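Local coordinates for tyrosine-protein kinase receptor torso (Bombyx mori, PDB 5AOQ) that binds the neurohormone prothoracicotropic hormone (PTTH) through its extracellular region and activates MAPK signalling, helping to initiate metamorphosis, at residues A[28-33]-A[98-103]; A[122-127]-A[133-138]. All coordinates share one frame; numbering follows the deposited sequence.

Contact 1 (A[28-33]-A[98-103]); sequences QDVCYS and FTLIEP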
ATOM      1  N   GLN A  28      -7.648  -6.165  19.153  1.00 38.77           N
ATOM      2  CA  GLN A  28      -6.629  -5.201  18.752  1.00 39.38           C
ATOM      3  C   GLN A  28      -7.271  -4.096  17.920  1.00 39.95           C
ATOM      4  O   GLN A  28      -7.095  -2.912  18.200  1.00 40.42           O
ATOM      5  CB  GLN A  28      -5.509  -5.876  17.955  1.00 39.48           C
ATOM      6  CG  GLN A  28      -4.411  -4.916  17.500  1.00 40.15           C
ATOM      7  CD  GLN A  28      -3.373  -5.580  16.614  1.00 40.31           C
ATOM      8  OE1 GLN A  28      -3.194  -6.797  16.650  1.00 39.90           O
ATOM      9  NE2 GLN A  28      -2.679  -4.778  15.815  1.00 40.95           N
ATOM     10  N   ASP A  29      -8.024  -4.499  16.902  1.00 31.31           N
ATOM     11  CA  ASP A  29      -8.715  -3.561  16.027  1.00 31.88           C
ATOM     12  C   ASP A  29      -9.630  -2.637  16.826  1.00 32.00           C
ATOM     13  O   ASP A  29      -9.530  -1.407  16.733  1.00 32.60           O
ATOM     14  CB  ASP A  29      -9.530  -4.318  14.977  1.00 31.80           C
ATOM     15  CG  ASP A  29      -8.664  -5.182  14.077  1.00 31.80           C
ATOM     16  OD1 ASP A  29      -7.632  -4.686  13.580  1.00 32.23           O
ATOM     17  OD2 ASP A  29      -9.019  -6.361  13.868  1.00 31.40           O
ATOM     18  N   VAL A  30     -10.512  -3.238  17.619  1.00 20.50           N
ATOM     19  CA  VAL A  30     -11.478  -2.473  18.403  1.00 20.60           C
ATOM     20  C   VAL A  30     -10.773  -1.546  19.389  1.00 20.84           C
ATOM     21  O   VAL A  30     -11.197  -0.409  19.591  1.00 21.35           O
ATOM     22  CB  VAL A  30     -12.446  -3.400  19.175  1.00 19.94           C
ATOM     23  CG1 VAL A  30     -13.377  -2.588  20.078  1.00 20.07           C
ATOM     24  CG2 VAL A  30     -13.258  -4.243  18.205  1.00 19.81           C
ATOM     25  N   CYS A  31      -9.697  -2.031  19.998  1.00 20.54           N
ATOM     26  CA  CYS A  31      -8.992  -1.249  21.005  1.00 20.78           C
ATOM     27  C   CYS A  31      -8.218  -0.097  20.376  1.00 21.58           C
ATOM     28  O   CYS A  31      -8.169   0.996  20.936  1.00 22.07           O
ATOM     29  CB  CYS A  31      -8.045  -2.136  21.810  1.00 20.29           C
ATOM     30  SG  CYS A  31      -8.874  -3.222  22.990  1.00 19.44           S
ATOM     31  N   TYR A  32      -7.618  -0.336  19.214  1.00 42.37           N
ATOM     32  CA  TYR A  32      -6.939   0.732  18.484  1.00 43.17           C
ATOM     33  C   TYR A  32      -7.936   1.797  18.040  1.00 43.73           C
ATOM     34  O   TYR A  32      -7.790   2.973  18.378  1.00 44.34           O
ATOM     35  CB  TYR A  32      -6.194   0.180  17.265  1.00 43.24           C
ATOM     36  CG  TYR A  32      -4.850  -0.449  17.574  1.00 43.06           C
ATOM     37  CD1 TYR A  32      -4.683  -1.297  18.661  1.00 42.44           C
ATOM     38  CD2 TYR A  32      -3.748  -0.200  16.766  1.00 43.54           C
ATOM     39  CE1 TYR A  32      -3.457  -1.873  18.938  1.00 42.34           C
ATOM     40  CE2 TYR A  32      -2.518  -0.771  17.035  1.00 43.44           C
ATOM     41  CZ  TYR A  32      -2.379  -1.607  18.121  1.00 42.85           C
ATOM     42  OH  TYR A  32      -1.157  -2.178  18.393  1.00 42.82           O
ATOM     43  N   SER A  33      -8.970   1.372  17.319  1.00 40.55           N
ATOM     44  CA  SER A  33      -9.959   2.304  16.779  1.00 41.13           C
ATOM     45  C   SER A  33     -10.582   3.202  17.851  1.00 41.37           C
ATOM     46  O   SER A  33     -11.113   4.266  17.535  1.00 42.06           O
ATOM     47  CB  SER A  33     -11.059   1.531  16.055  1.00 40.85           C
ATOM     48  OG  SER A  33     -11.630   0.564  16.914  1.00 40.09           O
ATOM     49  N   PHE A  98     -15.666  -7.536   9.906  1.00 24.52           N
ATOM     50  CA  PHE A  98     -16.298  -6.659  10.883  1.00 22.52           C
ATOM     51  C   PHE A  98     -16.205  -5.193  10.486  1.00 23.97           C
ATOM     52  O   PHE A  98     -15.432  -4.826   9.600  1.00 26.67           O
ATOM     53  CB  PHE A  98     -15.652  -6.851  12.255  1.00 21.40           C
ATOM     54  CG  PHE A  98     -14.319  -6.173  12.391  1.00 23.34           C
ATOM     55  CD1 PHE A  98     -13.164  -6.798  11.955  1.00 25.44           C
ATOM     56  CD2 PHE A  98     -14.222  -4.906  12.945  1.00 23.48           C
ATOM     57  CE1 PHE A  98     -11.935  -6.177  12.074  1.00 27.68           C
ATOM     58  CE2 PHE A  98     -12.997  -4.280  13.064  1.00 25.66           C
ATOM     59  CZ  PHE A  98     -11.852  -4.916  12.628  1.00 27.78           C
ATOM     60  N   THR A  99     -17.003  -4.359  11.148  1.00 22.56           N
ATOM     61  CA  THR A  99     -16.912  -2.912  10.970  1.00 24.03           C
ATOM     62  C   THR A  99     -17.387  -2.175  12.219  1.00 22.47           C
ATOM     63  O   THR A  99     -18.281  -2.639  12.932  1.00 20.33           O
ATOM     64  CB  THR A  99     -17.730  -2.429   9.756  1.00 25.42           C
ATOM     65  OG1 THR A  99     -17.518  -1.024   9.566  1.00 27.39           O
ATOM     66  CG2 THR A  99     -19.217  -2.693   9.952  1.00 23.40           C
ATOM     67  N   LEU A 100     -16.761  -1.030  12.475  1.00 23.99           N
ATOM     68  CA  LEU A 100     -17.066  -0.203  13.638  1.00 23.24           C
ATOM     69  C   LEU A 100     -17.707   1.121  13.246  1.00 24.64           C
ATOM     70  O   LEU A 100     -17.042   2.001  12.702  1.00 27.20           O
ATOM     71  CB  LEU A 100     -15.794   0.059  14.438  1.00 24.22           C
ATOM     72  CG  LEU A 100     -15.339  -1.093  15.328  1.00 22.70           C
ATOM     73  CD1 LEU A 100     -13.915  -0.872  15.757  1.00 24.52           C
ATOM     74  CD2 LEU A 100     -16.241  -1.202  16.545  1.00 20.66           C
ATOM     75  N   ILE A 101     -19.000   1.262  13.524  1.00 23.34           N
ATOM     76  CA  ILE A 101     -19.699   2.509  13.250  1.00 24.83           C
ATOM     77  C   ILE A 101     -19.478   3.509  14.382  1.00 25.42           C
ATOM     78  O   ILE A 101     -19.800   3.243  15.546  1.00 23.86           O
ATOM     79  CB  ILE A 101     -21.212   2.280  13.032  1.00 23.76           C
ATOM     80  CG1 ILE A 101     -21.428   1.533  11.713  1.00 24.10           C
ATOM     81  CG2 ILE A 101     -21.974   3.613  13.043  1.00 25.40           C
ATOM     82  CD1 ILE A 101     -22.877   1.351  11.303  1.00 23.73           C
ATOM     83  N   GLU A 102     -18.906   4.651  14.014  1.00 58.92           N
ATOM     84  CA  GLU A 102     -18.704   5.775  14.917  1.00 60.29           C
ATOM     85  C   GLU A 102     -20.052   6.310  15.403  1.00 59.90           C
ATOM     86  O   GLU A 102     -21.025   6.289  14.649  1.00 59.88           O
ATOM     87  CB  GLU A 102     -17.912   6.874  14.199  1.00 63.81           C
ATOM     88  CG  GLU A 102     -17.502   8.056  15.065  1.00 65.86           C
ATOM     89  CD  GLU A 102     -16.766   9.125  14.279  1.00 69.81           C
ATOM     90  OE1 GLU A 102     -16.419   8.871  13.107  1.00 71.01           O
ATOM     91  OE2 GLU A 102     -16.536  10.220  14.835  1.00 72.09           O
ATOM     92  N   PRO A 103     -20.122   6.783  16.663  1.00 44.24           N
ATOM     93  CA  PRO A 103     -21.391   7.307  17.190  1.00 44.39           C
ATOM     94  C   PRO A 103     -22.022   8.388  16.313  1.00 46.81           C
ATOM     95  O   PRO A 103     -21.323   9.027  15.527  1.00 48.99           O
ATOM     96  CB  PRO A 103     -20.994   7.883  18.559  1.00 45.31           C
ATOM     97  CG  PRO A 103     -19.498   7.939  18.561  1.00 46.21           C
ATOM     98  CD  PRO A 103     -19.069   6.812  17.691  1.00 44.51           C
TER
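Phe98 reaches from the edge strand of the first fibronectin type III domain to Asp29, on a helix that lies against that strand. The far end of the ring does the touching: CZ comes within 3.4 Å of Asp29 CB, and Asp29 OD2 lies 3.4 Å from Phe98 CE1. The two side chains meet obliquely, with the carboxylate plane turned only 25° from the ring plane. Phe98 gets there because CG sits between its backbone N and carbonyl carbon (chi1 77°), which carries the ring across to the helix; the ring also touches Ile86 of the adjacent strand 83-88. Replacing it with an alanine would probably leave the CB and carboxylate of Asp29 without their aromatic neighbour and open a gap between helix and strand.

Two residues further on, Leu100 supplies the other half of the contact through one methyl. Its CD1 lies 3.9 Å from Val30 CA and 4.2 Å from Val30 CG2, so it rests against both backbone and side chain of that helical turn. Ser33 flanks the same methyl; its OG is turned back onto its own helix, 2.9 Å from Asp29 O and 2.9 Å from Val30 O. The segment axes run 10.0 Å apart and only 20° from parallel, a separation that side chains have to bridge. On the helix, Asp29 also packs against Gln28 of the second receptor subunit and Glu80 of the PTTH chain.

What crosses between helix and strand is thus mostly carbon packing, with one carboxylate beside a ring and one hydroxyl beside a methyl. With no directional polar bond between the two segments, their fit probably rests on the shapes of Phe98, Leu100 and Val30 rather than on paired charges.

Contact 2 (A[122-127]-A[133-138]); sequences STYLDE and DWMEGP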
ATOM      1  N   SER A 122     -24.614  -7.262  15.734  1.00 13.25           N
ATOM      2  CA  SER A 122     -24.296  -5.897  16.151  1.00 13.51           C
ATOM      3  C   SER A 122     -24.079  -5.776  17.659  1.00 13.17           C
ATOM      4  O   SER A 122     -24.604  -6.574  18.435  1.00 12.96           O
ATOM      5  CB  SER A 122     -25.411  -4.940  15.716  1.00 14.26           C
ATOM      6  OG  SER A 122     -26.629  -5.216  16.386  1.00 14.26           O
ATOM      7  N   THR A 123     -23.299  -4.773  18.058  1.00 32.97           N
ATOM      8  CA  THR A 123     -23.044  -4.493  19.471  1.00 33.16           C
ATOM      9  C   THR A 123     -22.809  -3.010  19.720  1.00 34.12           C
ATOM     10  O   THR A 123     -22.326  -2.296  18.844  1.00 34.64           O
ATOM     11  CB  THR A 123     -21.818  -5.279  19.983  1.00 32.96           C
ATOM     12  OG1 THR A 123     -22.077  -6.683  19.898  1.00 32.42           O
ATOM     13  CG2 THR A 123     -21.485  -4.922  21.426  1.00 33.61           C
ATOM     14  N   TYR A 124     -23.169  -2.554  20.919  1.00 15.35           N
ATOM     15  CA  TYR A 124     -22.830  -1.211  21.381  1.00 16.63           C
ATOM     16  C   TYR A 124     -21.619  -1.259  22.310  1.00 17.09           C
ATOM     17  O   TYR A 124     -21.578  -2.055  23.248  1.00 16.99           O
ATOM     18  CB  TYR A 124     -24.021  -0.567  22.092  1.00 17.70           C
ATOM     19  CG  TYR A 124     -25.234  -0.396  21.207  1.00 17.74           C
ATOM     20  CD1 TYR A 124     -25.320   0.671  20.325  1.00 18.57           C
ATOM     21  CD2 TYR A 124     -26.289  -1.295  21.253  1.00 17.37           C
ATOM     22  CE1 TYR A 124     -26.422   0.839  19.513  1.00 18.97           C
ATOM     23  CE2 TYR A 124     -27.398  -1.134  20.443  1.00 17.76           C
ATOM     24  CZ  TYR A 124     -27.459  -0.065  19.574  1.00 18.54           C
ATOM     25  OH  TYR A 124     -28.556   0.106  18.760  1.00 19.27           O
ATOM     26  N   LEU A 125     -20.639  -0.402  22.045  1.00 30.47           N
ATOM     27  CA  LEU A 125     -19.402  -0.375  22.820  1.00 30.77           C
ATOM     28  C   LEU A 125     -19.460   0.629  23.964  1.00 32.52           C
ATOM     29  O   LEU A 125     -20.079   1.685  23.846  1.00 33.70           O
ATOM     30  CB  LEU A 125     -18.218  -0.040  21.910  1.00 30.50           C
ATOM     31  CG  LEU A 125     -17.683  -1.174  21.035  1.00 28.84           C
ATOM     32  CD1 LEU A 125     -16.794  -0.626  19.931  1.00 28.73           C
ATOM     33  CD2 LEU A 125     -16.914  -2.168  21.888  1.00 28.41           C
ATOM     34  N   ASP A 126     -18.808   0.290  25.072  1.00 48.05           N
ATOM     35  CA  ASP A 126     -18.717   1.190  26.215  1.00 49.82           C
ATOM     36  C   ASP A 126     -17.625   2.225  25.969  1.00 50.89           C
ATOM     37  O   ASP A 126     -16.965   2.209  24.930  1.00 50.16           O
ATOM     38  CB  ASP A 126     -18.426   0.402  27.495  1.00 49.90           C
ATOM     39  CG  ASP A 126     -18.826   1.150  28.752  1.00 51.68           C
ATOM     40  OD1 ASP A 126     -19.019   2.382  28.687  1.00 53.06           O
ATOM     41  OD2 ASP A 126     -18.941   0.502  29.815  1.00 51.81           O
ATOM     42  N   GLU A 127     -17.442   3.124  26.929  1.00 59.05           N
ATOM     43  CA  GLU A 127     -16.379   4.117  26.865  1.00 60.41           C
ATOM     44  C   GLU A 127     -15.022   3.419  26.865  1.00 59.72           C
ATOM     45  O   GLU A 127     -14.080   3.871  26.215  1.00 59.99           O
ATOM     46  CB  GLU A 127     -16.487   5.091  28.043  1.00 62.68           C
ATOM     47  CG  GLU A 127     -15.661   6.369  27.895  1.00 64.58           C
ATOM     48  CD  GLU A 127     -14.173   6.161  28.128  1.00 64.96           C
ATOM     49  OE1 GLU A 127     -13.801   5.231  28.876  1.00 64.21           O
ATOM     50  OE2 GLU A 127     -13.373   6.930  27.556  1.00 66.23           O
ATOM     51  N   ASP A 133     -24.081  -7.680  25.155  1.00 30.77           N
ATOM     52  CA  ASP A 133     -24.464  -8.912  24.468  1.00 29.92           C
ATOM     53  C   ASP A 133     -24.876  -8.698  23.010  1.00 29.38           C
ATOM     54  O   ASP A 133     -25.529  -7.711  22.672  1.00 29.92           O
ATOM     55  CB  ASP A 133     -25.596  -9.594  25.237  1.00 30.43           C
ATOM     56  CG  ASP A 133     -25.192  -9.972  26.649  1.00 31.00           C
ATOM     57  OD1 ASP A 133     -24.210  -9.395  27.162  1.00 31.27           O
ATOM     58  OD2 ASP A 133     -25.854 -10.846  27.247  1.00 31.29           O
ATOM     59  N   TRP A 134     -24.480  -9.639  22.157  1.00 25.05           N
ATOM     60  CA  TRP A 134     -24.743  -9.563  20.724  1.00 24.53           C
ATOM     61  C   TRP A 134     -26.234  -9.584  20.408  1.00 25.01           C
ATOM     62  O   TRP A 134     -27.016 -10.236  21.100  1.00 25.41           O
ATOM     63  CB  TRP A 134     -24.047 -10.721  20.000  1.00 23.56           C
ATOM     64  CG  TRP A 134     -22.554 -10.618  20.015  1.00 23.12           C
ATOM     65  CD1 TRP A 134     -21.694 -11.239  20.874  1.00 23.10           C
ATOM     66  CD2 TRP A 134     -21.741  -9.843  19.126  1.00 22.78           C
ATOM     67  NE1 TRP A 134     -20.397 -10.898  20.576  1.00 22.79           N
ATOM     68  CE2 TRP A 134     -20.399 -10.041  19.507  1.00 22.56           C
ATOM     69  CE3 TRP A 134     -22.018  -9.004  18.044  1.00 22.76           C
ATOM     70  CZ2 TRP A 134     -19.338  -9.427  18.846  1.00 22.29           C
ATOM     71  CZ3 TRP A 134     -20.966  -8.391  17.393  1.00 22.48           C
ATOM     72  CH2 TRP A 134     -19.642  -8.607  17.793  1.00 22.24           C
ATOM     73  N   MET A 135     -26.615  -8.864  19.356  1.00 33.30           N
ATOM     74  CA  MET A 135     -27.998  -8.827  18.891  1.00 33.88           C
ATOM     75  C   MET A 135     -28.098  -9.442  17.501  1.00 33.29           C
ATOM     76  O   MET A 135     -27.348  -9.084  16.593  1.00 32.77           O
ATOM     77  CB  MET A 135     -28.528  -7.393  18.881  1.00 34.88           C
ATOM     78  CG  MET A 135     -28.498  -6.729  20.247  1.00 35.66           C
ATOM     79  SD  MET A 135     -29.341  -5.137  20.280  1.00 37.15           S
ATOM     80  CE  MET A 135     -29.051  -4.648  21.979  1.00 37.93           C
ATOM     81  N   GLU A 136     -29.035 -10.371  17.348  1.00 25.28           N
ATOM     82  CA  GLU A 136     -29.187 -11.124  16.112  1.00 24.86           C
ATOM     83  C   GLU A 136     -29.706 -10.241  14.984  1.00 25.30           C
ATOM     84  O   GLU A 136     -30.723  -9.562  15.131  1.00 26.31           O
ATOM     85  CB  GLU A 136     -30.128 -12.308  16.344  1.00 25.26           C
ATOM     86  CG  GLU A 136     -30.103 -13.362  15.251  1.00 24.86           C
ATOM     87  CD  GLU A 136     -30.867 -14.616  15.640  1.00 25.35           C
ATOM     88  OE1 GLU A 136     -31.606 -14.574  16.647  1.00 26.10           O
ATOM     89  OE2 GLU A 136     -30.725 -15.641  14.942  1.00 25.10           O
ATOM     90  N   GLY A 137     -28.997 -10.262  13.858  1.00 32.71           N
ATOM     91  CA  GLY A 137     -29.349  -9.457  12.703  1.00 33.13           C
ATOM     92  C   GLY A 137     -29.920 -10.305  11.584  1.00 33.17           C
ATOM     93  O   GLY A 137     -30.322 -11.447  11.816  1.00 33.14           O
ATOM     94  N   PRO A 138     -29.957  -9.755  10.359  1.00 36.31           N
ATOM     95  CA  PRO A 138     -30.489 -10.490   9.209  1.00 36.51           C
ATOM     96  C   PRO A 138     -29.440 -11.364   8.530  1.00 35.42           C
ATOM     97  O   PRO A 138     -28.270 -11.331   8.910  1.00 34.51           O
ATOM     98  CB  PRO A 138     -30.967  -9.376   8.274  1.00 37.41           C
ATOM     99  CG  PRO A 138     -30.216  -8.130   8.698  1.00 37.29           C
ATOM    100  CD  PRO A 138     -29.475  -8.420   9.973  1.00 36.51           C
TER
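A beta hairpin joins 122-127 to 133-138: strand 118-124 turns back, through a loop, into strand 134-140. Ser122 and Met135 form an antiparallel hydrogen-bonded pair near the end of the hairpin next to its loop. Met135 N gives a bond of 3.2 Å to Ser122 O, approaching in the carbonyl plane, while the return bond from Ser122 N to Met135 O is weak at 3.4 Å. The segment axes diverge markedly, 147° rather than close to 180°.

The side chains of the pair share one face of the sheet. Ser122 OG passes 3.8 Å from Met135 CB, but its hydrogen bond goes to Ser60 OG. Met135 lies along this face with its chain extended beyond CG (chi2 -172°), which carries the terminal methyl as far as Tyr124; there CE meets Tyr124 CE2 at 4.2 Å, at the ring's edge and near its plane, the two side chains crossing at about a right angle.

In this fibronectin type III domain the hairpin supplies the last two strands of a four-stranded antiparallel sheet, and the opposite face carries Thr123 and Trp134. Here the hydroxyl of Thr123 stands over one face of the indole, offset toward the rim of the ring, with OG1 nearest to Trp134 CE3. Having OG1 beside the backbone N (chi1 -63°) also brings it 2.9 Å from Ser122 O, to which it makes a weak hydrogen bond. That carbonyl oxygen therefore receives both Met135 N and, weakly, the Thr123 hydroxyl. The buried Trp134 side chain touches Leu84 and Ile86 of strand 83-88 and also Trp121, while backbone pairing goes on past strand 134-140, from Trp134 to Gly54 and Ser56.

How the contacts relate
Early in the chain comes helix 27-38, after which a long excursion through several strands ends where contact 1 brings strand 98-101 back against the helix, closing a loop of 64 residues. Contact 2 opens only afterwards and closes a short hairpin, its two segments only five residues apart, so the two follow in series and neither nests nor crosses. Contact 1 meets the sheet at strand 98-101 and contact 2 joins strands 118-124 and 134-140 at the other end of the strand order, with 83-88 between. Their centres are 12 Å apart, and Leu125 bridges them: its CD1 packs 3.5 Å from Leu100 CD2 and also reaches Val30, tying the hairpin's loop side to the helix.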